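Local coordinates for protein L-threonine 3-dehydrogenase (Clostridioides difficile, PDB 7OL1) that probably catalyses the NAD-dependent oxidation of L-threonine at its beta-hydroxyl group, an early step in threonine breakdown, at residues Lys23-Thr28 with Asn44-Gln49; Ser36-Lys41 with Gln241-Leu246; Asp210-Ala215 with Tyr319-Met324; Lys278-Phe283 with Asp327-Leu332. All blocks are in the same frame, centred on the assembly; numbering follows the deposited sequence.

Interaction 1 of 4, residues Lys23-Thr28 with Asn44-Gln49; sequences KKILIT and NEYGEQ
Ile25 sets its terminal methyl CD1 over one face of the Tyr46 ring, a CH-pi contact with 4.2 Å from Ile25 CD1 to the ring centroid. The methyl lies 24° off the ring normal and is displaced toward the rim, so its nearest ring atom is Tyr46 CG, at 3.9 Å from Ile25 CD1. The two side chains cross at about a right angle, and an ethyl branch ending in a methyl lets isoleucine put a single C-H-bearing carbon over the ring. With CG1 anti to the carbonyl carbon (chi1 -50°) and CD1 extended beyond it, Ile25 reaches away from the sheet to the ring. The pair joins strand 25-28 to the C-terminal end of helix 33-46, within the first beta-alpha-beta unit of a Rossmann-type fold, whose next strand, 51-55, runs parallel beside 25-28. Next to this pair, Lys24 NZ lies 3.9 Å from Gln49 O without a hydrogen bond; its amine makes a weak bond to Asn50 instead. Tyr46 is followed by Gly47, where the chain leaves helical geometry at a positive phi of 114°, readily taken by a residue without a CB. Farther out, Asp91 receives the backbone N-H groups of Lys23 and Lys24, while Tyr46 O accepts from Asn50 ND2.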
# COMPACT_ATOMS: atom_id res chain seq x y z
N LYS A 23 6.61 23.26 19.01
CA LYS A 23 6.05 24.46 19.72
C LYS A 23 4.52 24.38 19.68
O LYS A 23 3.92 24.30 20.77
CB LYS A 23 6.50 25.78 19.06
CG LYS A 23 7.94 25.84 18.56
CD LYS A 23 8.97 26.21 19.63
CE LYS A 23 10.08 27.13 19.14
NZ LYS A 23 10.94 26.50 18.10
N LYS A 24 3.93 24.40 18.48
CA LYS A 24 2.46 24.47 18.25
C LYS A 24 1.99 23.24 17.46
O LYS A 24 2.36 23.10 16.25
CB LYS A 24 2.08 25.76 17.51
CG LYS A 24 2.68 27.05 18.07
CD LYS A 24 2.10 28.35 17.51
CE LYS A 24 0.61 28.53 17.71
NZ LYS A 24 0.22 28.49 19.14
N ILE A 25 1.11 22.46 18.09
CA ILE A 25 0.77 21.06 17.72
C ILE A 25 -0.74 20.94 17.43
O ILE A 25 -1.55 21.24 18.35
CB ILE A 25 1.19 20.13 18.88
CG1 ILE A 25 2.63 20.37 19.32
CG2 ILE A 25 0.95 18.66 18.56
CD1 ILE A 25 2.88 19.95 20.77
N LEU A 26 -1.10 20.45 16.25
CA LEU A 26 -2.49 20.03 15.90
C LEU A 26 -2.55 18.51 16.01
O LEU A 26 -1.82 17.86 15.30
CB LEU A 26 -2.83 20.52 14.48
CG LEU A 26 -4.06 19.91 13.80
CD1 LEU A 26 -5.34 20.22 14.55
CD2 LEU A 26 -4.18 20.39 12.36
N ILE A 27 -3.43 17.98 16.85
CA ILE A 27 -3.78 16.54 16.92
C ILE A 27 -5.12 16.29 16.24
O ILE A 27 -6.14 16.72 16.81
CB ILE A 27 -3.85 16.09 18.39
CG1 ILE A 27 -2.61 16.51 19.18
CG2 ILE A 27 -4.10 14.59 18.45
CD1 ILE A 27 -2.77 16.32 20.66
N THR A 28 -5.14 15.57 15.11
CA THR A 28 -6.38 14.96 14.55
C THR A 28 -6.65 13.65 15.29
O THR A 28 -5.71 13.08 15.84
CB THR A 28 -6.28 14.79 13.03
OG1 THR A 28 -5.57 13.57 12.86
CG2 THR A 28 -5.57 15.93 12.32
N ASN A 44 0.23 19.65 29.17
CA ASN A 44 1.08 19.78 30.39
C ASN A 44 2.50 20.18 30.00
O ASN A 44 3.08 21.00 30.71
CB ASN A 44 1.15 18.50 31.22
CG ASN A 44 -0.17 18.15 31.87
OD1 ASN A 44 -1.09 18.97 31.94
ND2 ASN A 44 -0.29 16.93 32.35
N GLU A 45 3.03 19.64 28.89
CA GLU A 45 4.47 19.71 28.53
C GLU A 45 4.77 20.87 27.58
O GLU A 45 5.96 21.23 27.46
CB GLU A 45 4.91 18.40 27.88
CG GLU A 45 4.96 17.25 28.86
CD GLU A 45 5.57 15.95 28.37
OE1 GLU A 45 6.45 15.95 27.44
OE2 GLU A 45 5.17 14.94 28.94
N TYR A 46 3.78 21.37 26.84
CA TYR A 46 4.01 22.34 25.73
C TYR A 46 3.07 23.54 25.84
O TYR A 46 3.28 24.49 25.05
CB TYR A 46 3.85 21.63 24.39
CG TYR A 46 4.95 20.68 24.01
CD1 TYR A 46 4.99 19.39 24.52
CD2 TYR A 46 5.93 21.04 23.10
CE1 TYR A 46 6.01 18.51 24.18
CE2 TYR A 46 6.94 20.17 22.74
CZ TYR A 46 6.98 18.90 23.28
OH TYR A 46 7.98 18.05 22.91
N GLY A 47 2.04 23.49 26.69
CA GLY A 47 1.18 24.64 27.02
C GLY A 47 -0.24 24.44 26.53
O GLY A 47 -0.40 24.16 25.33
N GLU A 48 -1.23 24.62 27.42
CA GLU A 48 -2.69 24.46 27.14
C GLU A 48 -3.08 25.21 25.85
O GLU A 48 -4.02 24.75 25.13
CB GLU A 48 -3.49 24.92 28.36
CG GLU A 48 -3.85 23.81 29.35
CD GLU A 48 -5.33 23.50 29.41
OE1 GLU A 48 -6.13 24.36 28.97
OE2 GLU A 48 -5.70 22.40 29.88
N GLN A 49 -2.31 26.26 25.52
CA GLN A 49 -2.62 27.28 24.48
C GLN A 49 -1.87 26.97 23.18
O GLN A 49 -2.07 27.71 22.19
CB GLN A 49 -2.25 28.66 25.04
CG GLN A 49 -3.39 29.69 25.00
CD GLN A 49 -4.79 29.17 25.28
OE1 GLN A 49 -5.07 28.53 26.31
NE2 GLN A 49 -5.70 29.46 24.36

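Interaction 2 of 4, residues Ser36-Lys41 with Gln241-Leu246; sequences SELTIK and QSIVDL
Lys41 and Leu38, one helical turn apart on helix 33-46, meet Gln241, Ile243 and Val244 of helix 236-248. Helix 33-46 follows the first strand of the Rossmann-type fold, and the axes of the two short segments pass 11.5 Å apart at a crossing angle of -52°, a spacing that longer side chains have to bridge. Gln241 comes first. Its side chain sets off away from the other helix, but a bend at chi2 brings the amide back so that OE1 accepts a hydrogen bond of 3.0 Å from Lys41 NZ. The donor approaches from above the carbonyl plane, 41° out of it, with a C=O...N angle of 103°, so the bond does not use an in-plane lone pair. The same ammonium group also forms a salt bridge with Glu45, a charged partner one turn farther along its own helix, whereas the amide of Gln241 is neutral. Next, Ile243 points its CD1 at Leu38 CD1, and these branched ends meet tip to tip at 4.2 Å. Both are buried, as befits purely apolar chains between helices, and Ile243 also touches Ile34 and Phe190, the latter on strand 184-194 of the central sheet. Val244 closes the contact a residue later, its short beta-branched side chain packing also on Leu42 and Tyr46. Here the aliphatic part of lysine earns its place: Lys41 is nearly straight through chi3, which carries its CE to 3.8 Å from Val244 CG2.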
# COMPACT_ATOMS: atom_id res chain seq x y z
N SER A 36 -6.91 10.71 23.49
CA SER A 36 -7.46 11.01 24.84
C SER A 36 -6.31 11.33 25.79
O SER A 36 -6.37 12.37 26.46
CB SER A 36 -8.31 9.91 25.35
OG SER A 36 -9.51 9.87 24.61
N GLU A 37 -5.26 10.50 25.81
CA GLU A 37 -4.19 10.63 26.83
C GLU A 37 -3.04 11.48 26.29
O GLU A 37 -2.36 12.12 27.12
CB GLU A 37 -3.72 9.25 27.29
CG GLU A 37 -4.86 8.27 27.45
CD GLU A 37 -4.51 7.10 28.33
OE1 GLU A 37 -3.64 7.32 29.24
OE2 GLU A 37 -5.10 6.00 28.11
N LEU A 38 -2.84 11.50 24.97
CA LEU A 38 -1.73 12.30 24.37
C LEU A 38 -2.01 13.80 24.56
O LEU A 38 -1.05 14.52 24.96
CB LEU A 38 -1.52 11.96 22.89
CG LEU A 38 -0.35 12.71 22.25
CD1 LEU A 38 0.97 12.18 22.77
CD2 LEU A 38 -0.40 12.66 20.72
N THR A 39 -3.24 14.28 24.29
CA THR A 39 -3.53 15.74 24.22
C THR A 39 -3.28 16.32 25.62
O THR A 39 -2.60 17.38 25.73
CB THR A 39 -4.91 16.08 23.63
OG1 THR A 39 -5.90 16.17 24.65
CG2 THR A 39 -5.40 15.09 22.59
N ILE A 40 -3.71 15.60 26.66
CA ILE A 40 -3.42 15.96 28.08
C ILE A 40 -1.91 16.04 28.33
O ILE A 40 -1.47 17.01 28.95
CB ILE A 40 -4.05 14.93 29.01
CG1 ILE A 40 -5.57 15.06 29.03
CG2 ILE A 40 -3.43 15.06 30.38
CD1 ILE A 40 -6.26 13.78 29.47
N LYS A 41 -1.15 15.03 27.91
CA LYS A 41 0.31 14.99 28.15
C LYS A 41 0.96 16.23 27.49
O LYS A 41 1.73 16.95 28.17
CB LYS A 41 0.90 13.67 27.65
CG LYS A 41 2.42 13.66 27.64
CD LYS A 41 3.08 12.37 27.23
CE LYS A 41 4.52 12.61 26.81
NZ LYS A 41 5.47 12.55 27.94
N GLN A 241 5.29 8.43 25.10
CA GLN A 241 6.69 8.95 25.04
C GLN A 241 7.36 8.65 23.69
O GLN A 241 8.03 9.60 23.19
CB GLN A 241 7.60 8.44 26.15
CG GLN A 241 8.77 9.40 26.37
CD GLN A 241 8.31 10.62 27.12
OE1 GLN A 241 7.71 10.50 28.18
NE2 GLN A 241 8.60 11.80 26.58
N SER A 242 7.18 7.43 23.13
CA SER A 242 7.60 7.03 21.74
C SER A 242 7.37 8.17 20.75
O SER A 242 8.35 8.57 20.06
CB SER A 242 6.86 5.83 21.25
OG SER A 242 6.62 4.93 22.31
N ILE A 243 6.11 8.63 20.70
CA ILE A 243 5.58 9.69 19.80
C ILE A 243 6.43 10.94 19.95
O ILE A 243 6.90 11.49 18.92
CB ILE A 243 4.10 10.01 20.07
CG1 ILE A 243 3.19 8.81 19.80
CG2 ILE A 243 3.69 11.21 19.26
CD1 ILE A 243 1.76 8.96 20.24
N VAL A 244 6.67 11.37 21.18
CA VAL A 244 7.47 12.61 21.42
C VAL A 244 8.94 12.37 21.07
O VAL A 244 9.52 13.18 20.26
CB VAL A 244 7.30 13.10 22.87
CG1 VAL A 244 7.98 14.44 23.07
CG2 VAL A 244 5.83 13.17 23.24
N ASP A 245 9.53 11.32 21.66
CA ASP A 245 10.97 10.97 21.45
C ASP A 245 11.23 10.97 19.94
O ASP A 245 12.14 11.73 19.51
CB ASP A 245 11.39 9.68 22.17
CG ASP A 245 11.34 9.74 23.70
OD1 ASP A 245 11.45 10.85 24.28
OD2 ASP A 245 11.18 8.65 24.32
N LEU A 246 10.37 10.29 19.17
CA LEU A 246 10.54 10.16 17.69
C LEU A 246 10.24 11.50 16.99
O LEU A 246 11.04 11.85 16.08
CB LEU A 246 9.71 9.02 17.09
CG LEU A 246 9.72 8.98 15.56
CD1 LEU A 246 11.14 8.97 15.01
CD2 LEU A 246 8.92 7.81 15.00

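Interaction 3 of 4, residues Asp210-Ala215 with Tyr319-Met324; sequences DIYYEA and YDLDKM
The ring of Tyr212 presents its hydroxyl-bearing edge to Met324, whose methyl CE lies near the ring plane, 3.6 Å from Tyr212 OH. The faces of this ring are not used by 319-324; the side chain of Tyr212 also touches Ile272 of helix 269-277 and Met328, Leu329 and Leu332 farther along helix 321-334. A second flat group, the ring of Tyr319, has Lys323 CD over one face, 4.0 Å above the plane, and Met324 N at its edge, while its ring also meets that of Tyr235. Tyr212 and Met324 cross at about a right angle. Methionine reaches the hydroxyl because its chain runs out extended (chi1 -176°) and then turns at chi3 (84°), swinging the methyl toward the tyrosine; Met324 CG lies 4.1 Å from Tyr212 OH. Leu321 adds a lighter touch, with its CD1 at 4.2 Å from Tyr212 OH. The contact joins helix 207-217 to the start of helix 321-334 in the C-terminal lobe, the part that in extended short-chain dehydrogenases generally contributes to substrate binding. Asp320 occupies the N-cap of the latter helix, its short side chain accepting weak bonds at OD2 from Asp322 N and Lys323 N. Tyrosine suits its place: the hydroxyl end packs against methyl groups of Met324 and Leu321 and is hydrogen-bonded with Thr325 OG1 of the same helix 321-334, so the buried polar atom is satisfied although its neighbours across the contact are carbon.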
# COMPACT_ATOMS: atom_id res chain seq x y z
N ASP A 210 -9.30 -5.31 30.06
CA ASP A 210 -10.48 -5.89 30.78
C ASP A 210 -10.04 -6.85 31.90
O ASP A 210 -10.75 -6.90 32.91
CB ASP A 210 -11.45 -6.58 29.80
CG ASP A 210 -12.92 -6.56 30.21
OD1 ASP A 210 -13.27 -5.86 31.20
OD2 ASP A 210 -13.72 -7.24 29.52
N ILE A 211 -8.94 -7.57 31.74
CA ILE A 211 -8.43 -8.53 32.76
C ILE A 211 -8.26 -7.80 34.10
O ILE A 211 -8.57 -8.41 35.14
CB ILE A 211 -7.12 -9.22 32.32
CG1 ILE A 211 -6.82 -10.45 33.18
CG2 ILE A 211 -5.95 -8.23 32.33
CD1 ILE A 211 -5.63 -11.25 32.70
N TYR A 212 -7.74 -6.57 34.09
CA TYR A 212 -7.46 -5.80 35.33
C TYR A 212 -8.78 -5.34 35.97
O TYR A 212 -8.85 -5.28 37.21
CB TYR A 212 -6.54 -4.61 35.04
CG TYR A 212 -5.13 -4.96 34.67
CD1 TYR A 212 -4.22 -5.39 35.62
CD2 TYR A 212 -4.68 -4.85 33.37
CE1 TYR A 212 -2.91 -5.71 35.30
CE2 TYR A 212 -3.38 -5.17 33.02
CZ TYR A 212 -2.49 -5.60 33.99
OH TYR A 212 -1.20 -5.91 33.65
N TYR A 213 -9.77 -5.00 35.14
CA TYR A 213 -11.14 -4.61 35.57
C TYR A 213 -11.75 -5.83 36.28
O TYR A 213 -12.01 -5.74 37.49
CB TYR A 213 -11.97 -4.04 34.40
CG TYR A 213 -11.69 -2.60 34.02
CD1 TYR A 213 -10.43 -2.23 33.57
CD2 TYR A 213 -12.65 -1.60 34.08
CE1 TYR A 213 -10.14 -0.93 33.20
CE2 TYR A 213 -12.37 -0.29 33.72
CZ TYR A 213 -11.11 0.05 33.28
OH TYR A 213 -10.76 1.31 32.89
N GLU A 214 -11.88 -6.96 35.58
CA GLU A 214 -12.52 -8.19 36.13
C GLU A 214 -11.71 -8.78 37.29
O GLU A 214 -12.20 -9.76 37.87
CB GLU A 214 -12.73 -9.26 35.06
CG GLU A 214 -13.64 -8.85 33.91
CD GLU A 214 -15.03 -8.39 34.30
OE1 GLU A 214 -15.56 -8.89 35.30
OE2 GLU A 214 -15.57 -7.52 33.59
N ALA A 215 -10.53 -8.23 37.63
CA ALA A 215 -9.67 -8.74 38.73
C ALA A 215 -10.05 -8.07 40.06
O ALA A 215 -10.10 -8.76 41.10
CB ALA A 215 -8.20 -8.50 38.42
N TYR A 319 8.06 0.27 31.44
CA TYR A 319 7.13 -0.72 32.04
C TYR A 319 7.33 -2.09 31.39
O TYR A 319 7.16 -2.19 30.18
CB TYR A 319 5.69 -0.22 31.96
CG TYR A 319 5.46 1.06 32.73
CD1 TYR A 319 6.05 2.24 32.31
CD2 TYR A 319 4.68 1.09 33.88
CE1 TYR A 319 5.86 3.43 33.01
CE2 TYR A 319 4.47 2.27 34.58
CZ TYR A 319 5.08 3.44 34.15
OH TYR A 319 4.94 4.62 34.83
N ASP A 320 7.74 -3.07 32.19
CA ASP A 320 7.64 -4.53 31.93
C ASP A 320 6.28 -5.01 32.45
O ASP A 320 5.58 -4.18 33.08
CB ASP A 320 8.78 -5.30 32.61
CG ASP A 320 8.94 -4.96 34.08
OD1 ASP A 320 9.54 -3.90 34.38
OD2 ASP A 320 8.43 -5.73 34.93
N LEU A 321 5.93 -6.28 32.25
CA LEU A 321 4.58 -6.81 32.61
C LEU A 321 4.32 -6.62 34.12
O LEU A 321 3.17 -6.41 34.51
CB LEU A 321 4.48 -8.28 32.19
CG LEU A 321 3.27 -9.05 32.73
CD1 LEU A 321 1.95 -8.39 32.35
CD2 LEU A 321 3.28 -10.49 32.24
N ASP A 322 5.35 -6.69 34.95
CA ASP A 322 5.16 -6.51 36.41
C ASP A 322 4.79 -5.05 36.63
O ASP A 322 3.62 -4.81 36.96
CB ASP A 322 6.36 -6.99 37.24
CG ASP A 322 6.09 -8.34 37.89
OD1 ASP A 322 6.30 -9.37 37.22
OD2 ASP A 322 5.59 -8.34 39.03
N LYS A 323 5.74 -4.13 36.37
CA LYS A 323 5.60 -2.68 36.68
C LYS A 323 4.21 -2.22 36.25
O LYS A 323 3.50 -1.58 37.06
CB LYS A 323 6.68 -1.83 36.00
CG LYS A 323 7.46 -0.93 36.96
CD LYS A 323 7.65 0.50 36.51
CE LYS A 323 8.01 1.44 37.64
NZ LYS A 323 8.26 2.82 37.13
N MET A 324 3.80 -2.60 35.04
CA MET A 324 2.46 -2.31 34.50
C MET A 324 1.39 -2.85 35.46
O MET A 324 0.57 -2.04 35.94
CB MET A 324 2.26 -2.94 33.12
CG MET A 324 0.93 -2.59 32.49
SD MET A 324 0.91 -2.96 30.74
CE MET A 324 0.48 -4.70 30.76

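Interaction 4 of 4, residues Lys278-Phe283 with Asp327-Leu332; sequences KYIPDF and DMLEKL
Leu329 lays its CD1 methyl against Ile280, with CD1 4.2 Å from Ile280 CG1, and the same methyl touches the base of the preceding side chain, CD1 lying 4.5 Å from Tyr279 CB. One leucine branch thus serves two consecutive loop residues. Leu329 is stretched out from its helix, CD1 lying anti to CA (chi2 172°), which carries that methyl across to the loop. Ile280 meets it with the methylene branch: CG1 is anti to the carbonyl carbon (chi1 -52°). Tyr279 contributes its CB here, while farther out its side chain touches Asp322 and Lys326 on helix 321-334. The loop runs from helix 269-277 to strand 284-287, a strand that pairs in parallel with 220-223, so the contact ties a connection of the C-terminal lobe to the helix near the end of the chain. The loop includes a type I beta turn from Ile280 to Phe283, closed by a bond of 3.0 Å from Phe283 N to Ile280 O. Pro281 suits the second turn position because its ring confines phi, here -56°. On the helix, Asp327 and Lys331 are one turn apart and form a weak salt bridge, 3.4 Å from Lys331 NZ to Asp327 OD2; the same carboxylate oxygen is also bonded to Tyr235 OH. No hydrogen bond or ion pair spans the two segments. Their attraction is therefore one of dispersion and of apolar surface withdrawn from water, modest because only about 80 Å² is buried and the touching residues stay partly exposed.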
# COMPACT_ATOMS: atom_id res chain seq x y z
N LYS A 278 0.36 -12.53 41.58
CA LYS A 278 1.50 -12.08 42.45
C LYS A 278 1.10 -10.89 43.34
O LYS A 278 1.94 -10.49 44.18
CB LYS A 278 2.71 -11.67 41.60
CG LYS A 278 3.88 -11.06 42.37
CD LYS A 278 5.17 -10.95 41.57
CE LYS A 278 5.32 -12.01 40.50
NZ LYS A 278 6.71 -12.09 39.96
N TYR A 279 -0.08 -10.29 43.13
CA TYR A 279 -0.63 -9.16 43.92
C TYR A 279 -2.10 -9.43 44.30
O TYR A 279 -2.54 -8.80 45.26
CB TYR A 279 -0.51 -7.83 43.16
CG TYR A 279 0.88 -7.38 42.79
CD1 TYR A 279 1.56 -6.42 43.53
CD2 TYR A 279 1.53 -7.91 41.68
CE1 TYR A 279 2.84 -6.01 43.18
CE2 TYR A 279 2.81 -7.52 41.32
CZ TYR A 279 3.47 -6.56 42.07
OH TYR A 279 4.73 -6.18 41.70
N ILE A 280 -2.83 -10.29 43.59
CA ILE A 280 -4.24 -10.69 43.95
C ILE A 280 -4.33 -12.22 43.93
O ILE A 280 -4.92 -12.80 43.01
CB ILE A 280 -5.28 -10.01 43.01
CG1 ILE A 280 -5.10 -8.48 42.91
CG2 ILE A 280 -6.70 -10.37 43.41
CD1 ILE A 280 -5.69 -7.66 44.06
N PRO A 281 -3.76 -12.92 44.95
CA PRO A 281 -3.50 -14.37 44.87
C PRO A 281 -4.69 -15.31 44.57
O PRO A 281 -4.44 -16.39 44.07
CB PRO A 281 -2.93 -14.72 46.26
CG PRO A 281 -2.35 -13.41 46.77
CD PRO A 281 -3.28 -12.35 46.22
N ASP A 282 -5.94 -14.90 44.84
CA ASP A 282 -7.15 -15.74 44.60
C ASP A 282 -7.53 -15.73 43.11
O ASP A 282 -8.53 -16.39 42.78
CB ASP A 282 -8.38 -15.28 45.40
CG ASP A 282 -8.12 -14.46 46.67
OD1 ASP A 282 -7.51 -13.36 46.57
OD2 ASP A 282 -8.56 -14.92 47.75
N PHE A 283 -6.79 -15.00 42.26
CA PHE A 283 -7.21 -14.66 40.87
C PHE A 283 -7.29 -15.93 40.00
O PHE A 283 -6.43 -16.81 40.12
CB PHE A 283 -6.28 -13.61 40.25
CG PHE A 283 -6.72 -13.21 38.86
CD1 PHE A 283 -7.83 -12.39 38.67
CD2 PHE A 283 -6.08 -13.72 37.73
CE1 PHE A 283 -8.27 -12.07 37.40
CE2 PHE A 283 -6.53 -13.40 36.46
CZ PHE A 283 -7.62 -12.58 36.29
N ASP A 327 0.91 -0.83 38.70
CA ASP A 327 0.37 0.52 38.38
C ASP A 327 -1.08 0.45 37.90
O ASP A 327 -1.82 1.41 38.17
CB ASP A 327 1.19 1.24 37.31
CG ASP A 327 1.02 2.74 37.36
OD1 ASP A 327 1.52 3.34 38.34
OD2 ASP A 327 0.40 3.31 36.43
N MET A 328 -1.48 -0.61 37.20
CA MET A 328 -2.87 -0.70 36.66
C MET A 328 -3.84 -0.89 37.83
O MET A 328 -4.93 -0.27 37.81
CB MET A 328 -3.03 -1.82 35.64
CG MET A 328 -2.59 -1.41 34.25
SD MET A 328 -3.67 -0.12 33.54
CE MET A 328 -5.07 -1.13 33.05
N LEU A 329 -3.46 -1.68 38.83
CA LEU A 329 -4.37 -2.05 39.94
C LEU A 329 -4.46 -0.88 40.94
O LEU A 329 -5.54 -0.69 41.50
CB LEU A 329 -3.87 -3.35 40.57
CG LEU A 329 -3.90 -4.57 39.63
CD1 LEU A 329 -3.21 -5.78 40.24
CD2 LEU A 329 -5.33 -4.92 39.25
N GLU A 330 -3.39 -0.08 41.08
CA GLU A 330 -3.43 1.22 41.80
C GLU A 330 -4.42 2.16 41.10
O GLU A 330 -5.39 2.59 41.75
CB GLU A 330 -2.06 1.89 41.87
CG GLU A 330 -1.01 1.11 42.65
CD GLU A 330 0.37 1.74 42.66
OE1 GLU A 330 0.47 2.99 42.48
OE2 GLU A 330 1.35 0.99 42.85
N LYS A 331 -4.16 2.46 39.81
CA LYS A 331 -4.87 3.50 39.00
C LYS A 331 -6.33 3.09 38.73
O LYS A 331 -7.14 4.01 38.44
CB LYS A 331 -4.14 3.77 37.67
CG LYS A 331 -3.19 4.97 37.64
CD LYS A 331 -1.97 4.81 38.50
CE LYS A 331 -1.27 6.12 38.81
NZ LYS A 331 -0.20 6.39 37.84
N LEU A 332 -6.67 1.80 38.83
CA LEU A 332 -8.08 1.33 38.68
C LEU A 332 -8.81 1.33 40.03
O LEU A 332 -10.04 1.12 40.02
CB LEU A 332 -8.09 -0.07 38.06
CG LEU A 332 -7.86 -0.15 36.55
CD1 LEU A 332 -7.99 -1.58 36.07
CD2 LEU A 332 -8.82 0.74 35.79

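From the N terminus, interaction 1 closes the shortest loop, bringing the end of helix 33-46 back beside strand 25-28. Interaction 2 starts inside that loop, at 36-41, and crosses it by reaching some 200 residues ahead to helix 236-248; interactions 1 and 2 share helix 33-46 and touch through Tyr46 and Val244. Interaction 3 opens at 210-215, before interaction 2 has closed, and ends at 319-324, so these two cross as well. Interaction 4 crosses interaction 3 in turn, starting at 278-283 and finishing at 327-332. The first two tie together the Rossmann-type part; the last two, with centres about 7 Å apart, share helix 321-334 in the C-terminal lobe.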